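Local structure of carbonic anhydrase (4O1J) at residues Phe75-Ile80 against Asp88-Ala93; Asn79-Val84 against Ser113-Ala118; Lys105-Cys110 against Lys172-Asn177; Arg161-Asn166 against Gly193-Ile198. The protein probably catalyses the reversible hydration of carbon dioxide to hydrogencarbonate and a proton, as a zinc-containing carbonic anhydrase of the beta class. All coordinates share one frame; numbering follows the deposited sequence.

Contact 1 (Phe75-Ile80 against Asp88-Ala93); sequences FVHRNI and DINTTA
H77 on strand 74-79 lays one face of its imidazole against T91, in the first turn of helix 89-100. Strand and helix run nearly antiparallel, their axes at 166°, as in a beta-alpha unit joined by a short connection. This is the close part of the contact. T91 CA sits 4.1 Å from the centroid of the H77 ring, 22° off its normal, a CH-pi contact, and T91 CG2 lies 3.6 Å from H77 CD2. The closest approach is that of H77 NE2 to T91 OG1, 3.0 Å. N90 joins in with its amide oxygen, OD1 coming obliquely to within 3.4 Å of H77 CE1, while its ND2 goes to D88 of the second subunit. CG of H77 stands anti to the backbone N (chi1 173°), which brings the ring up to the first turn of the helix. ND1 bonds R78 O of the second subunit, which fixes the rotation of the imidazole. Replacing H77 by an alanine would probably leave that carbonyl without its donor and open a gap beneath T91.

The N79 side is looser. N79 ND2 comes no nearer to T91 OG1 than 3.9 Å, and N79 spends its OD1 on I83 N. D88 caps the helix: its OD1 accepts from T91 N at 3.1 Å, while its carbonyl O is gripped from opposite faces by T92 N and T92 OG1.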
loop_
_atom_site.group_PDB
_atom_site.type_symbol
_atom_site.label_atom_id
_atom_site.label_comp_id
_atom_site.label_asym_id
_atom_site.label_seq_id
_atom_site.Cartn_x
_atom_site.Cartn_y
_atom_site.Cartn_z
ATOM N N PHE A 75 -13.808 6.099 -17.026
ATOM C CA PHE A 75 -12.876 6.395 -15.935
ATOM C C PHE A 75 -12.094 5.122 -15.602
ATOM O O PHE A 75 -12.710 4.106 -15.310
ATOM C CB PHE A 75 -13.671 6.883 -14.720
ATOM C CG PHE A 75 -12.860 7.615 -13.692
ATOM C CD1 PHE A 75 -12.368 8.888 -13.945
ATOM C CD2 PHE A 75 -12.631 7.047 -12.447
ATOM C CE1 PHE A 75 -11.638 9.573 -12.984
ATOM C CE2 PHE A 75 -11.904 7.723 -11.481
ATOM C CZ PHE A 75 -11.405 8.987 -11.749
ATOM N N VAL A 76 -10.762 5.132 -15.643
ATOM C CA VAL A 76 -10.078 3.836 -15.568
ATOM C C VAL A 76 -8.921 3.733 -14.568
ATOM O O VAL A 76 -8.165 4.679 -14.343
ATOM C CB VAL A 76 -9.552 3.396 -16.987
ATOM C CG1 VAL A 76 -9.876 4.435 -18.037
ATOM C CG2 VAL A 76 -8.056 3.095 -16.994
ATOM N N HIS A 77 -8.823 2.552 -13.963
ATOM C CA HIS A 77 -7.659 2.140 -13.204
ATOM C C HIS A 77 -7.080 0.887 -13.853
ATOM O O HIS A 77 -7.806 -0.054 -14.200
ATOM C CB HIS A 77 -8.020 1.879 -11.739
ATOM C CG HIS A 77 -6.903 1.286 -10.935
ATOM N ND1 HIS A 77 -5.736 1.966 -10.664
ATOM C CD2 HIS A 77 -6.784 0.080 -10.328
ATOM C CE1 HIS A 77 -4.940 1.202 -9.935
ATOM N NE2 HIS A 77 -5.555 0.054 -9.718
ATOM N N ARG A 78 -5.766 0.887 -14.024
ATOM C CA ARG A 78 -5.076 -0.244 -14.621
ATOM C C ARG A 78 -3.832 -0.602 -13.837
ATOM O O ARG A 78 -3.024 0.266 -13.493
ATOM C CB ARG A 78 -4.696 0.038 -16.075
ATOM C CG ARG A 78 -5.836 -0.024 -17.069
ATOM C CD ARG A 78 -5.331 -0.665 -18.340
ATOM N NE ARG A 78 -5.261 0.249 -19.472
ATOM C CZ ARG A 78 -4.567 0.008 -20.581
ATOM N NH1 ARG A 78 -3.857 -1.106 -20.702
ATOM N NH2 ARG A 78 -4.576 0.893 -21.567
ATOM N N ASN A 79 -3.695 -1.884 -13.536
ATOM C CA ASN A 79 -2.488 -2.369 -12.880
ATOM C C ASN A 79 -2.075 -3.724 -13.432
ATOM O O ASN A 79 -2.683 -4.232 -14.372
ATOM C CB ASN A 79 -2.687 -2.446 -11.367
ATOM C CG ASN A 79 -3.835 -3.353 -10.970
ATOM O OD1 ASN A 79 -3.837 -4.554 -11.265
ATOM N ND2 ASN A 79 -4.806 -2.789 -10.263
ATOM N N ILE A 80 -1.037 -4.309 -12.848
ATOM C CA ILE A 80 -0.587 -5.624 -13.279
ATOM C C ILE A 80 -1.645 -6.694 -13.014
ATOM O O ILE A 80 -2.037 -6.917 -11.871
ATOM C CB ILE A 80 0.727 -6.016 -12.593
ATOM C CG1 ILE A 80 1.832 -5.047 -13.013
ATOM C CG2 ILE A 80 1.115 -7.446 -12.957
ATOM C CD1 ILE A 80 2.040 -4.960 -14.520
ATOM N N ASP A 88 -5.453 -2.332 -0.782
ATOM C CA ASP A 88 -4.665 -1.500 -1.685
ATOM C C ASP A 88 -5.288 -0.114 -1.806
ATOM O O ASP A 88 -6.407 0.035 -2.291
ATOM C CB ASP A 88 -4.541 -2.143 -3.062
ATOM C CG ASP A 88 -3.534 -1.431 -3.938
ATOM O OD1 ASP A 88 -3.952 -0.649 -4.817
ATOM O OD2 ASP A 88 -2.320 -1.642 -3.736
ATOM N N ILE A 89 -4.546 0.901 -1.380
ATOM C CA ILE A 89 -5.091 2.246 -1.286
ATOM C C ILE A 89 -5.177 2.912 -2.663
ATOM O O ILE A 89 -6.075 3.726 -2.915
ATOM C CB ILE A 89 -4.246 3.112 -0.313
ATOM C CG1 ILE A 89 -4.907 4.471 -0.083
ATOM C CG2 ILE A 89 -2.821 3.279 -0.826
ATOM C CD1 ILE A 89 -4.379 5.197 1.125
ATOM N N ASN A 90 -4.268 2.524 -3.558
ATOM C CA ASN A 90 -4.231 3.034 -4.923
ATOM C C ASN A 90 -5.546 2.763 -5.664
ATOM O O ASN A 90 -6.154 3.682 -6.221
ATOM C CB ASN A 90 -3.054 2.405 -5.678
ATOM C CG ASN A 90 -2.789 3.063 -7.022
ATOM O OD1 ASN A 90 -3.715 3.461 -7.733
ATOM N ND2 ASN A 90 -1.515 3.155 -7.389
ATOM N N THR A 91 -5.974 1.502 -5.663
ATOM C CA THR A 91 -7.188 1.088 -6.360
ATOM C C THR A 91 -8.420 1.657 -5.661
ATOM O O THR A 91 -9.359 2.143 -6.309
ATOM C CB THR A 91 -7.302 -0.463 -6.433
ATOM O OG1 THR A 91 -6.105 -1.017 -7.003
ATOM C CG2 THR A 91 -8.479 -0.882 -7.285
ATOM N N THR A 92 -8.384 1.634 -4.332
ATOM C CA THR A 92 -9.506 2.076 -3.513
ATOM C C THR A 92 -9.775 3.563 -3.702
ATOM O O THR A 92 -10.918 4.011 -3.598
ATOM C CB THR A 92 -9.248 1.800 -2.020
ATOM O OG1 THR A 92 -8.932 0.412 -1.845
ATOM C CG2 THR A 92 -10.472 2.164 -1.173
ATOM N N ALA A 93 -8.727 4.324 -3.996
ATOM C CA ALA A 93 -8.895 5.744 -4.277
ATOM C C ALA A 93 -9.663 5.961 -5.584
ATOM O O ALA A 93 -10.567 6.804 -5.651
ATOM C CB ALA A 93 -7.544 6.436 -4.331
#

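Contact 2 (Asn79-Val84 against Ser113-Ala118); sequences NIANIV and SACGGA. With ZN (zinc ion), chain C.
C115 and A81 meet beside the zinc ion. C115 SG binds the metal at 2.4 Å, and the same sulfur lies 3.8 Å from A81 CA and 3.9 Å from A81 CB, so the alanine packs against the ligand atom by plain van der Waals contact. The sulfur reaches both because chi1 of C115 (-167°) turns SG anti to its backbone N, beside its own carbonyl carbon. G117 adds the second touch: A81 CB lies 4.1 Å from G117 CA, and the missing side chain lets the loop come up to the helix backbone.

C56 and H112 complete the protein ligands of the zinc. This is the Cys-His-Cys site of beta-class carbonic anhydrases, with H112 coming from the end of strand 106-112, C115 from the turn just after it, and C56 from the end of strand 51-56. C115 also occupies the N-cap position of helix 116-122.

What positions A81 is the turn that carries it. A81 and N82 both take left-handed backbone angles, folding the chain back after strand 74-79. N79 holds this turn closed from its two amide ends: I83 N donates to N79 OD1 at 2.8 Å, in the carbonyl plane and on a lone pair, while N79 ND2 donates to I83 O at 3.3 Å, approaching tilted 32° from that carbonyl's plane. Further out, I80 O accepts from W134 NE1, and L138 of helix 136-144 packs against both A81 and I83.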
loop_
_atom_site.group_PDB
_atom_site.type_symbol
_atom_site.label_atom_id
_atom_site.label_comp_id
_atom_site.label_asym_id
_atom_site.label_seq_id
_atom_site.Cartn_x
_atom_site.Cartn_y
_atom_site.Cartn_z
ATOM N N ASN A 79 -3.695 -1.884 -13.536
ATOM C CA ASN A 79 -2.488 -2.369 -12.880
ATOM C C ASN A 79 -2.075 -3.724 -13.432
ATOM O O ASN A 79 -2.683 -4.232 -14.372
ATOM C CB ASN A 79 -2.687 -2.446 -11.367
ATOM C CG ASN A 79 -3.835 -3.353 -10.970
ATOM O OD1 ASN A 79 -3.837 -4.554 -11.265
ATOM N ND2 ASN A 79 -4.806 -2.789 -10.263
ATOM N N ILE A 80 -1.037 -4.309 -12.848
ATOM C CA ILE A 80 -0.587 -5.624 -13.279
ATOM C C ILE A 80 -1.645 -6.694 -13.014
ATOM O O ILE A 80 -2.037 -6.917 -11.871
ATOM C CB ILE A 80 0.727 -6.016 -12.593
ATOM C CG1 ILE A 80 1.832 -5.047 -13.013
ATOM C CG2 ILE A 80 1.115 -7.446 -12.957
ATOM C CD1 ILE A 80 2.040 -4.960 -14.520
ATOM N N ALA A 81 -2.122 -7.314 -14.093
ATOM C CA ALA A 81 -3.045 -8.448 -14.036
ATOM C C ALA A 81 -4.405 -8.077 -13.447
ATOM O O ALA A 81 -5.109 -8.948 -12.932
ATOM C CB ALA A 81 -2.424 -9.604 -13.247
ATOM N N ASN A 82 -4.771 -6.796 -13.563
ATOM C CA ASN A 82 -6.042 -6.238 -13.066
ATOM C C ASN A 82 -6.486 -6.779 -11.716
ATOM O O ASN A 82 -7.616 -7.241 -11.561
ATOM C CB ASN A 82 -7.175 -6.447 -14.083
ATOM C CG ASN A 82 -7.276 -7.880 -14.589
ATOM O OD1 ASN A 82 -6.613 -8.256 -15.564
ATOM N ND2 ASN A 82 -8.124 -8.680 -13.946
ATOM N N ILE A 83 -5.593 -6.699 -10.737
ATOM C CA ILE A 83 -5.851 -7.266 -9.426
ATOM C C ILE A 83 -6.500 -6.255 -8.492
ATOM O O ILE A 83 -5.995 -5.151 -8.311
ATOM C CB ILE A 83 -4.551 -7.787 -8.797
ATOM C CG1 ILE A 83 -4.092 -9.053 -9.531
ATOM C CG2 ILE A 83 -4.738 -8.053 -7.306
ATOM C CD1 ILE A 83 -2.803 -9.645 -9.001
ATOM N N VAL A 84 -7.630 -6.642 -7.907
ATOM C CA VAL A 84 -8.301 -5.802 -6.927
ATOM C C VAL A 84 -8.067 -6.348 -5.523
ATOM O O VAL A 84 -8.652 -7.356 -5.121
ATOM C CB VAL A 84 -9.811 -5.706 -7.186
ATOM C CG1 VAL A 84 -10.450 -4.720 -6.207
ATOM C CG2 VAL A 84 -10.075 -5.296 -8.631
ATOM N N SER A 113 -6.909 -12.594 -21.983
ATOM C CA SER A 113 -6.070 -13.716 -22.380
ATOM C C SER A 113 -4.613 -13.293 -22.588
ATOM O O SER A 113 -4.331 -12.131 -22.877
ATOM C CB SER A 113 -6.630 -14.353 -23.655
ATOM O OG SER A 113 -6.850 -13.379 -24.664
ATOM N N ALA A 114 -3.700 -14.251 -22.448
ATOM C CA ALA A 114 -2.257 -14.015 -22.566
ATOM C C ALA A 114 -1.778 -12.994 -21.535
ATOM O O ALA A 114 -0.916 -12.163 -21.824
ATOM C CB ALA A 114 -1.887 -13.566 -23.976
ATOM N N CYS A 115 -2.345 -13.064 -20.333
ATOM C CA CYS A 115 -1.942 -12.188 -19.248
ATOM C C CYS A 115 -0.614 -12.654 -18.655
ATOM O O CYS A 115 -0.485 -13.793 -18.194
ATOM C CB CYS A 115 -3.024 -12.142 -18.168
ATOM S SG CYS A 115 -2.826 -10.821 -16.951
ATOM N N GLY A 116 0.364 -11.755 -18.658
ATOM C CA GLY A 116 1.692 -12.064 -18.170
ATOM C C GLY A 116 1.718 -12.302 -16.676
ATOM O O GLY A 116 2.475 -13.144 -16.197
ATOM N N GLY A 117 0.889 -11.561 -15.941
ATOM C CA GLY A 117 0.816 -11.702 -14.499
ATOM C C GLY A 117 0.218 -13.040 -14.131
ATOM O O GLY A 117 0.662 -13.691 -13.184
ATOM N N ALA A 118 -0.781 -13.456 -14.904
ATOM C CA ALA A 118 -1.411 -14.764 -14.742
ATOM C C ALA A 118 -0.392 -15.898 -14.931
ATOM O O ALA A 118 -0.285 -16.813 -14.103
ATOM C CB ALA A 118 -2.564 -14.911 -15.727
HETATM ZN ZN ZN C . -2.391 -8.912 -18.263
#

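Contact 3 (Lys105-Cys110 against Lys172-Asn177); sequences KHIVLC and KVLMNN
L174 on helix 155-176 reaches down to the sheet at strand 106-112, and the whole contact is apolar. A single methyl does the touching: L174 CD1 lies 4.0 Å from L109 CB and 4.1 Å from I107 CG2, so it rests against two residues on the same face of the strand. The L174 chain is extended, with CD1 anti to CA (chi2 173°), which sends that methyl down onto the sheet. I107 meets it with CG2, its side chain passing L174 at a slant, whereas L109 uses only CB here and turns its CG branch on toward N82. The intervening V108 points away from the helix.

Polar bonds serve the ends of the two segments and leave the centre to hydrocarbon. N176 N donates to V173 O at 3.0 Å. N177 then stands at the N-cap of helix 178-187, its OD1 accepting from I180 N. On the strand side, K105 NZ forms a salt bridge with E50, and H106 ND1 is hydrogen-bonded to H192.

L174 is wedged among more than its two strand partners: I95 of helix 89-100 and V84 of the preceding loop also touch it. Strand 106-112 runs between strands 51-56 and 190-197, with L109 packing on I54 and I107 on L52, while on the other side V108 meets F18 of the second subunit.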
loop_
_atom_site.group_PDB
_atom_site.type_symbol
_atom_site.label_atom_id
_atom_site.label_comp_id
_atom_site.label_asym_id
_atom_site.label_seq_id
_atom_site.Cartn_x
_atom_site.Cartn_y
_atom_site.Cartn_z
ATOM N N LYS A 105 -22.181 4.495 -13.080
ATOM C CA LYS A 105 -23.301 3.580 -12.940
ATOM C C LYS A 105 -22.877 2.128 -13.137
ATOM O O LYS A 105 -23.620 1.209 -12.792
ATOM C CB LYS A 105 -24.400 3.965 -13.930
ATOM C CG LYS A 105 -24.794 5.430 -13.809
ATOM C CD LYS A 105 -25.656 5.894 -14.963
ATOM C CE LYS A 105 -25.863 7.395 -14.897
ATOM N NZ LYS A 105 -26.580 7.899 -16.100
ATOM N N HIS A 106 -21.677 1.935 -13.684
ATOM C CA HIS A 106 -21.150 0.603 -13.969
ATOM C C HIS A 106 -19.689 0.469 -13.567
ATOM O O HIS A 106 -18.892 1.372 -13.806
ATOM C CB HIS A 106 -21.291 0.287 -15.456
ATOM C CG HIS A 106 -22.705 0.277 -15.932
ATOM N ND1 HIS A 106 -23.549 -0.791 -15.726
ATOM C CD2 HIS A 106 -23.438 1.222 -16.566
ATOM C CE1 HIS A 106 -24.737 -0.513 -16.233
ATOM N NE2 HIS A 106 -24.696 0.703 -16.748
ATOM N N ILE A 107 -19.348 -0.667 -12.968
ATOM C CA ILE A 107 -17.964 -1.013 -12.673
ATOM C C ILE A 107 -17.617 -2.292 -13.409
ATOM O O ILE A 107 -18.223 -3.329 -13.184
ATOM C CB ILE A 107 -17.712 -1.189 -11.151
ATOM C CG1 ILE A 107 -17.903 0.147 -10.428
ATOM C CG2 ILE A 107 -16.311 -1.733 -10.888
ATOM C CD1 ILE A 107 -17.851 0.050 -8.939
ATOM N N VAL A 108 -16.636 -2.201 -14.293
ATOM C CA VAL A 108 -16.244 -3.301 -15.157
ATOM C C VAL A 108 -14.864 -3.828 -14.799
ATOM O O VAL A 108 -13.852 -3.167 -15.043
ATOM C CB VAL A 108 -16.231 -2.875 -16.642
ATOM C CG1 VAL A 108 -15.860 -4.049 -17.526
ATOM C CG2 VAL A 108 -17.577 -2.298 -17.041
ATOM N N LEU A 109 -14.816 -5.014 -14.206
ATOM C CA LEU A 109 -13.528 -5.638 -13.950
ATOM C C LEU A 109 -13.204 -6.525 -15.135
ATOM O O LEU A 109 -13.875 -7.535 -15.372
ATOM C CB LEU A 109 -13.536 -6.445 -12.649
ATOM C CG LEU A 109 -12.202 -7.133 -12.362
ATOM C CD1 LEU A 109 -11.067 -6.118 -12.270
ATOM C CD2 LEU A 109 -12.293 -7.956 -11.099
ATOM N N CYS A 110 -12.177 -6.141 -15.883
ATOM C CA CYS A 110 -11.879 -6.846 -17.117
ATOM C C CYS A 110 -10.579 -7.615 -17.054
ATOM O O CYS A 110 -9.511 -7.020 -16.951
ATOM C CB CYS A 110 -11.824 -5.871 -18.288
ATOM S SG CYS A 110 -11.462 -6.665 -19.875
ATOM N N LYS A 172 -15.600 -10.498 -6.274
ATOM C CA LYS A 172 -15.991 -10.712 -4.868
ATOM C C LYS A 172 -15.488 -9.582 -3.956
ATOM O O LYS A 172 -16.252 -9.030 -3.131
ATOM C CB LYS A 172 -15.472 -12.062 -4.369
ATOM C CG LYS A 172 -16.149 -13.250 -5.044
ATOM C CD LYS A 172 -15.528 -14.565 -4.621
ATOM C CE LYS A 172 -16.042 -15.714 -5.474
ATOM N NZ LYS A 172 -15.349 -16.996 -5.162
ATOM N N VAL A 173 -14.221 -9.208 -4.141
ATOM C CA VAL A 173 -13.642 -8.110 -3.366
ATOM C C VAL A 173 -14.380 -6.779 -3.599
ATOM O O VAL A 173 -14.704 -6.068 -2.638
ATOM C CB VAL A 173 -12.149 -7.913 -3.691
ATOM C CG1 VAL A 173 -11.596 -6.689 -2.963
ATOM C CG2 VAL A 173 -11.359 -9.158 -3.319
ATOM N N LEU A 174 -14.654 -6.456 -4.864
ATOM C CA LEU A 174 -15.412 -5.252 -5.217
ATOM C C LEU A 174 -16.807 -5.239 -4.575
ATOM O O LEU A 174 -17.317 -4.189 -4.155
ATOM C CB LEU A 174 -15.556 -5.140 -6.741
ATOM C CG LEU A 174 -14.300 -4.866 -7.572
ATOM C CD1 LEU A 174 -14.594 -4.952 -9.057
ATOM C CD2 LEU A 174 -13.736 -3.504 -7.227
ATOM N N MET A 175 -17.421 -6.418 -4.517
ATOM C CA MET A 175 -18.763 -6.568 -3.981
ATOM C C MET A 175 -18.743 -6.486 -2.465
ATOM O O MET A 175 -19.785 -6.297 -1.835
ATOM C CB MET A 175 -19.379 -7.899 -4.425
ATOM C CG MET A 175 -19.539 -8.051 -5.936
ATOM S SD MET A 175 -20.926 -7.136 -6.630
ATOM C CE MET A 175 -22.304 -8.178 -6.145
ATOM N N ASN A 176 -17.561 -6.620 -1.872
ATOM C CA ASN A 176 -17.453 -6.421 -0.425
ATOM C C ASN A 176 -16.940 -5.034 -0.033
ATOM O O ASN A 176 -16.925 -4.670 1.143
ATOM C CB ASN A 176 -16.562 -7.501 0.178
ATOM C CG ASN A 176 -17.223 -8.863 0.159
ATOM O OD1 ASN A 176 -18.456 -8.966 0.180
ATOM N ND2 ASN A 176 -16.411 -9.919 0.072
ATOM N N ASN A 177 -16.537 -4.260 -1.032
ATOM C CA ASN A 177 -16.172 -2.863 -0.833
ATOM C C ASN A 177 -17.370 -2.067 -0.323
ATOM O O ASN A 177 -18.461 -2.170 -0.880
ATOM C CB ASN A 177 -15.660 -2.264 -2.137
ATOM C CG ASN A 177 -15.206 -0.833 -1.985
ATOM O OD1 ASN A 177 -16.016 0.079 -1.820
ATOM N ND2 ASN A 177 -13.901 -0.622 -2.081
#

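Contact 4 (Arg161-Asn166 against Gly193-Ile198); sequences RIAQLN and GVFFDI
Q164 of helix 155-176 lies across the ring of F195 on strand 190-197. From CB, its chi1 of -59° puts CG anti to the carbonyl carbon, and CG does most of the touching: it is 3.8 Å from the centroid of the F195 ring, 22° off the normal, a CH-pi contact displaced toward the CD1-CE1 rim. Beyond CG the chain is extended. The amide at its end stands steeply to the ring, their planes 78° apart. NE2 passes 3.9 Å from F195 CD2. OE1 turns instead to its own helix and accepts from R161 NH1 at 2.9 Å, lying in the guanidinium plane; R161 NE is in turn paired with E148. A163 CB comes to the ring edge, 3.9 Å from F195 CE1.

With F195 replaced by an alanine, Q164 CG and A163 CB would probably lose the ring they rest on, and a gap would open between helix and strand. K204 of the antiparallel strand 202-206 also packs on F195. The arrangement is helix-on-sheet packing of the alpha/beta core of a beta-class carbonic anhydrase, next to the zinc ligands H112 and C115.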
loop_
_atom_site.group_PDB
_atom_site.type_symbol
_atom_site.label_atom_id
_atom_site.label_comp_id
_atom_site.label_asym_id
_atom_site.label_seq_id
_atom_site.Cartn_x
_atom_site.Cartn_y
_atom_site.Cartn_z
ATOM N N ARG A 161 -7.666 -19.509 -17.983
ATOM C CA ARG A 161 -8.505 -19.938 -16.872
ATOM C C ARG A 161 -8.128 -19.233 -15.569
ATOM O O ARG A 161 -8.998 -18.692 -14.870
ATOM C CB ARG A 161 -8.424 -21.449 -16.688
ATOM C CG ARG A 161 -9.394 -21.960 -15.654
ATOM C CD ARG A 161 -10.802 -21.519 -16.026
ATOM N NE ARG A 161 -11.766 -21.794 -14.967
ATOM C CZ ARG A 161 -12.924 -21.153 -14.823
ATOM N NH1 ARG A 161 -13.257 -20.179 -15.661
ATOM N NH2 ARG A 161 -13.739 -21.472 -13.821
ATOM N N ILE A 162 -6.836 -19.208 -15.251
ATOM C CA ILE A 162 -6.416 -18.550 -14.020
ATOM C C ILE A 162 -6.734 -17.052 -14.094
ATOM O O ILE A 162 -7.087 -16.449 -13.076
ATOM C CB ILE A 162 -4.903 -18.797 -13.716
ATOM C CG1 ILE A 162 -4.529 -18.270 -12.331
ATOM C CG2 ILE A 162 -4.016 -18.104 -14.710
ATOM C CD1 ILE A 162 -5.314 -18.864 -11.208
ATOM N N ALA A 163 -6.707 -16.470 -15.297
ATOM C CA ALA A 163 -7.058 -15.051 -15.439
ATOM C C ALA A 163 -8.551 -14.799 -15.175
ATOM O O ALA A 163 -8.930 -13.779 -14.562
ATOM C CB ALA A 163 -6.669 -14.550 -16.808
ATOM N N GLN A 164 -9.388 -15.747 -15.597
ATOM C CA GLN A 164 -10.830 -15.662 -15.353
ATOM C C GLN A 164 -11.187 -15.852 -13.878
ATOM O O GLN A 164 -12.081 -15.171 -13.341
ATOM C CB GLN A 164 -11.575 -16.696 -16.192
ATOM C CG GLN A 164 -11.356 -16.554 -17.685
ATOM C CD GLN A 164 -12.034 -17.652 -18.464
ATOM O OE1 GLN A 164 -12.191 -18.768 -17.973
ATOM N NE2 GLN A 164 -12.454 -17.340 -19.682
ATOM N N LEU A 165 -10.490 -16.780 -13.224
ATOM C CA LEU A 165 -10.710 -17.008 -11.802
ATOM C C LEU A 165 -10.285 -15.759 -11.051
ATOM O O LEU A 165 -10.890 -15.387 -10.035
ATOM C CB LEU A 165 -9.928 -18.223 -11.304
ATOM C CG LEU A 165 -10.333 -19.595 -11.839
ATOM C CD1 LEU A 165 -9.319 -20.641 -11.409
ATOM C CD2 LEU A 165 -11.722 -19.966 -11.365
ATOM N N ASN A 166 -9.254 -15.099 -11.573
ATOM C CA ASN A 166 -8.795 -13.847 -10.993
ATOM C C ASN A 166 -9.851 -12.750 -11.107
ATOM O O ASN A 166 -10.076 -11.984 -10.154
ATOM C CB ASN A 166 -7.500 -13.399 -11.666
ATOM C CG ASN A 166 -6.950 -12.125 -11.070
ATOM O OD1 ASN A 166 -6.646 -12.066 -9.878
ATOM N ND2 ASN A 166 -6.817 -11.092 -11.898
ATOM N N GLY A 193 -18.205 -8.613 -14.269
ATOM C CA GLY A 193 -16.936 -9.264 -14.521
ATOM C C GLY A 193 -16.874 -9.662 -15.980
ATOM O O GLY A 193 -17.744 -10.387 -16.468
ATOM N N VAL A 194 -15.888 -9.145 -16.704
ATOM C CA VAL A 194 -15.782 -9.476 -18.116
ATOM C C VAL A 194 -14.401 -10.004 -18.497
ATOM O O VAL A 194 -13.423 -9.910 -17.739
ATOM C CB VAL A 194 -16.103 -8.260 -19.019
ATOM C CG1 VAL A 194 -17.481 -7.691 -18.696
ATOM C CG2 VAL A 194 -15.034 -7.197 -18.877
ATOM N N PHE A 195 -14.340 -10.543 -19.706
ATOM C CA PHE A 195 -13.120 -11.126 -20.221
ATOM C C PHE A 195 -12.894 -10.736 -21.683
ATOM O O PHE A 195 -13.729 -10.985 -22.558
ATOM C CB PHE A 195 -13.150 -12.647 -20.070
ATOM C CG PHE A 195 -11.800 -13.278 -20.169
ATOM C CD1 PHE A 195 -10.917 -13.216 -19.104
ATOM C CD2 PHE A 195 -11.407 -13.920 -21.327
ATOM C CE1 PHE A 195 -9.667 -13.781 -19.196
ATOM C CE2 PHE A 195 -10.162 -14.491 -21.424
ATOM C CZ PHE A 195 -9.289 -14.426 -20.359
ATOM N N PHE A 196 -11.749 -10.111 -21.918
ATOM C CA PHE A 196 -11.328 -9.664 -23.229
ATOM C C PHE A 196 -10.424 -10.713 -23.846
ATOM O O PHE A 196 -9.296 -10.925 -23.391
ATOM C CB PHE A 196 -10.599 -8.327 -23.117
ATOM C CG PHE A 196 -9.962 -7.864 -24.396
ATOM C CD1 PHE A 196 -10.739 -7.586 -25.515
ATOM C CD2 PHE A 196 -8.587 -7.692 -24.474
ATOM C CE1 PHE A 196 -10.159 -7.147 -26.691
ATOM C CE2 PHE A 196 -7.998 -7.257 -25.642
ATOM C CZ PHE A 196 -8.786 -6.983 -26.757
ATOM N N ASP A 197 -10.917 -11.360 -24.895
ATOM C CA ASP A 197 -10.142 -12.380 -25.564
ATOM C C ASP A 197 -9.423 -11.757 -26.756
ATOM O O ASP A 197 -10.042 -11.430 -27.765
ATOM C CB ASP A 197 -11.045 -13.527 -25.991
ATOM C CG ASP A 197 -10.358 -14.861 -25.883
ATOM O OD1 ASP A 197 -9.596 -15.204 -26.814
ATOM O OD2 ASP A 197 -10.572 -15.555 -24.858
ATOM N N ILE A 198 -8.111 -11.598 -26.632
ATOM C CA ILE A 198 -7.323 -10.840 -27.600
ATOM C C ILE A 198 -7.317 -11.461 -28.995
ATOM O O ILE A 198 -7.336 -10.748 -30.000
ATOM C CB ILE A 198 -5.871 -10.672 -27.107
ATOM C CG1 ILE A 198 -5.870 -9.996 -25.733
ATOM C CG2 ILE A 198 -5.047 -9.858 -28.090
ATOM C CD1 ILE A 198 -4.502 -9.698 -25.193
#

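From the N terminus, contact 1 closes first, bringing helix 89-100 back along strand 74-79, with seven residues between the two segments. Contact 2 starts from the same stretch, sharing N79 and I80, and closes a longer loop at the zinc site. Contact 3 opens inside that loop, on strand 106-112, and closes far beyond it at residues 172-177, so contacts 2 and 3 cross. Contact 4 crosses contact 3, both using helix 155-176. It follows contact 2 in series, yet S113 and I198 join them in space. Contacts 1, 3 and 4 tie helices 89-100 and 155-176 to one sheet; contact 2 joins the loop after strand 74-79 to the start of helix 116-122 at the metal.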